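Local coordinates for N-acetylneuraminic acid outer membrane channel protein NanC (Escherichia coli, PDB 2WJR) that forms a monomeric, weakly anion-selective beta-barrel channel that lets the sialic acid N-acetylneuraminic acid cross the outer membrane into the bacterium, at residues 174-177 against 181-184. The protein carries 1 engineered substitution. Numbering follows the deposited sequence.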
ATOM      1  N   TYR A 174       5.890   2.040 -17.678  1.00 26.48           N
ATOM      2  CA  TYR A 174       6.405   2.381 -18.986  1.00 26.52           C
ATOM      3  C   TYR A 174       6.812   3.857 -18.936  1.00 26.42           C
ATOM      4  O   TYR A 174       5.981   4.704 -18.719  1.00 26.23           O
ATOM      5  CB  TYR A 174       5.330   2.141 -20.047  1.00 26.85           C
ATOM      6  CG  TYR A 174       5.686   2.698 -21.411  1.00 26.89           C
ATOM      7  CD1 TYR A 174       6.909   2.411 -21.999  1.00 28.41           C
ATOM      8  CD2 TYR A 174       4.799   3.507 -22.101  1.00 28.63           C
ATOM      9  CE1 TYR A 174       7.236   2.923 -23.263  1.00 28.88           C
ATOM     10  CE2 TYR A 174       5.109   4.016 -23.358  1.00 29.50           C
ATOM     11  CZ  TYR A 174       6.331   3.720 -23.928  1.00 29.65           C
ATOM     12  OH  TYR A 174       6.658   4.226 -25.164  1.00 30.38           O
ATOM     13  N   HIS A 175       8.098   4.145 -19.103  1.00 27.56           N
ATOM     14  CA  HIS A 175       8.584   5.527 -19.066  1.00 28.52           C
ATOM     15  C   HIS A 175       8.402   6.174 -20.447  1.00 29.54           C
ATOM     16  O   HIS A 175       9.351   6.332 -21.214  1.00 29.13           O
ATOM     17  CB  HIS A 175      10.038   5.582 -18.599  1.00 28.63           C
ATOM     18  CG  HIS A 175      10.258   4.924 -17.270  1.00 29.50           C
ATOM     19  ND1 HIS A 175       9.635   5.358 -16.119  1.00 29.84           N
ATOM     20  CD2 HIS A 175      10.989   3.843 -16.919  1.00 29.74           C
ATOM     21  CE1 HIS A 175      10.001   4.588 -15.109  1.00 30.23           C
ATOM     22  NE2 HIS A 175      10.819   3.659 -15.568  1.00 29.10           N
ATOM     23  N   MET A 176       7.159   6.520 -20.742  1.00 31.48           N
ATOM     24  CA  MET A 176       6.790   7.123 -22.017  1.00 33.60           C
ATOM     25  C   MET A 176       7.558   8.431 -22.163  1.00 34.49           C
ATOM     26  O   MET A 176       8.212   8.669 -23.168  1.00 35.11           O
ATOM     27  CB  MET A 176       5.283   7.381 -22.035  1.00 34.23           C
ATOM     28  CG  MET A 176       4.695   7.794 -23.381  1.00 36.62           C
ATOM     29  SD  MET A 176       2.929   8.062 -23.181  1.00 41.16           S
ATOM     30  CE  MET A 176       2.971   9.675 -22.375  1.00 39.12           C
ATOM     31  N   THR A 177       7.480   9.242 -21.114  1.00 35.54           N
ATOM     32  CA  THR A 177       8.162  10.521 -20.987  1.00 36.49           C
ATOM     33  C   THR A 177       8.978  10.495 -19.686  1.00 36.79           C
ATOM     34  O   THR A 177       8.710   9.683 -18.807  1.00 36.13           O
ATOM     35  CB  THR A 177       7.104  11.625 -20.873  1.00 36.24           C
ATOM     36  OG1 THR A 177       6.627  11.979 -22.181  1.00 38.82           O
ATOM     37  CG2 THR A 177       7.633  12.821 -20.194  1.00 37.33           C
ATOM     38  N   THR A 181       4.467   8.498 -16.761  1.00 29.00           N
ATOM     39  CA  THR A 181       4.760   7.089 -16.619  1.00 28.25           C
ATOM     40  C   THR A 181       3.472   6.291 -16.470  1.00 27.31           C
ATOM     41  O   THR A 181       3.010   6.089 -15.362  1.00 26.41           O
ATOM     42  CB  THR A 181       5.690   6.835 -15.404  1.00 28.72           C
ATOM     43  OG1 THR A 181       6.878   7.623 -15.543  1.00 30.69           O
ATOM     44  CG2 THR A 181       6.078   5.367 -15.308  1.00 26.99           C
ATOM     45  N   PRO A 182       2.880   5.855 -17.598  1.00 27.17           N
ATOM     46  CA  PRO A 182       1.757   4.916 -17.509  1.00 26.82           C
ATOM     47  C   PRO A 182       2.214   3.597 -16.904  1.00 25.74           C
ATOM     48  O   PRO A 182       3.370   3.216 -17.053  1.00 26.30           O
ATOM     49  CB  PRO A 182       1.342   4.710 -18.974  1.00 26.90           C
ATOM     50  CG  PRO A 182       1.954   5.862 -19.718  1.00 28.03           C
ATOM     51  CD  PRO A 182       3.237   6.122 -19.008  1.00 27.64           C
ATOM     52  N   TYR A 183       1.315   2.913 -16.203  1.00 25.70           N
ATOM     53  CA  TYR A 183       1.638   1.590 -15.673  1.00 24.38           C
ATOM     54  C   TYR A 183       0.443   0.663 -15.632  1.00 23.97           C
ATOM     55  O   TYR A 183      -0.710   1.097 -15.625  1.00 23.89           O
ATOM     56  CB  TYR A 183       2.248   1.692 -14.270  1.00 24.30           C
ATOM     57  CG  TYR A 183       1.359   2.278 -13.210  1.00 24.01           C
ATOM     58  CD1 TYR A 183       1.345   3.650 -12.964  1.00 24.06           C
ATOM     59  CD2 TYR A 183       0.556   1.463 -12.414  1.00 24.18           C
ATOM     60  CE1 TYR A 183       0.535   4.193 -11.963  1.00 25.00           C
ATOM     61  CE2 TYR A 183      -0.244   1.993 -11.413  1.00 24.55           C
ATOM     62  CZ  TYR A 183      -0.251   3.353 -11.184  1.00 23.35           C
ATOM     63  OH  TYR A 183      -1.039   3.893 -10.197  1.00 25.38           O
ATOM     64  N   ILE A 184       0.740  -0.621 -15.625  1.00 23.96           N
ATOM     65  CA  ILE A 184      -0.272  -1.639 -15.374  1.00 24.18           C
ATOM     66  C   ILE A 184       0.165  -2.436 -14.159  1.00 23.36           C
ATOM     67  O   ILE A 184       1.347  -2.482 -13.837  1.00 23.49           O
ATOM     68  CB  ILE A 184      -0.482  -2.553 -16.594  1.00 24.36           C
ATOM     69  CG1 ILE A 184       0.796  -3.287 -16.962  1.00 25.39           C
ATOM     70  CG2 ILE A 184      -0.990  -1.721 -17.747  1.00 25.33           C
ATOM     71  CD1 ILE A 184       0.590  -4.345 -18.030  1.00 30.47           C
TER
HETATM   72  O   HOH W   1       9.020   8.232 -16.705  1.00 40.60           O
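Tyr174 and Pro182 join two neighbouring antiparallel strands of the barrel, 164-174 and 180-188, beside their short periplasmic turn. One direct hydrogen bond crosses between the segments, from Tyr174 N to Pro182 O at 2.9 Å; it is nearly linear, with an N-H...O angle of 173°. No equivalent bond returns to Tyr174 O, because Pro182 N, lying near it, has no hydrogen to give. That carbonyl oxygen is instead approached by Thr181 CA at 3.4 Å, a CA-H...O contact bent to 142° at the hydrogen, and it accepts a weak bond from Met176 N that closes an inverse gamma turn centred on His175. Regular pairing thus gives way to a turn beside Pro182, consistent with the missing N-H.

Apolar contact gathers on the pyrrolidine ring. Its CD meets Met176 CB at 3.9 Å and lies 4.3 Å from Tyr174 CD2, approaching the phenol ring obliquely. With Tyr174 CG anti to the backbone N (chi1 170°), the phenol ring leans forward over the turn, and Met176 N sits above the centre of one face.

Polar side chains meet through water. His175 and Thr181 run side by side, the hydroxyl at the imidazole edge, yet ND1 and OG1 are 3.6 Å apart and are not directly bonded. A single water bridges His175 ND1, at 3.0 Å, and Thr181 OG1, and donates to Thr177 O at 2.6 Å. His175 NE2 binds Thr142 OG1 of the adjacent strand 141-152, so both ring nitrogens have partners and the imidazole's rotation is probably fixed. The chemistry therefore implies a hairpin end held, between these two segments, by one backbone bond, proline packing and a three-way water bridge, with His175 also linking it to the next strand of the barrel.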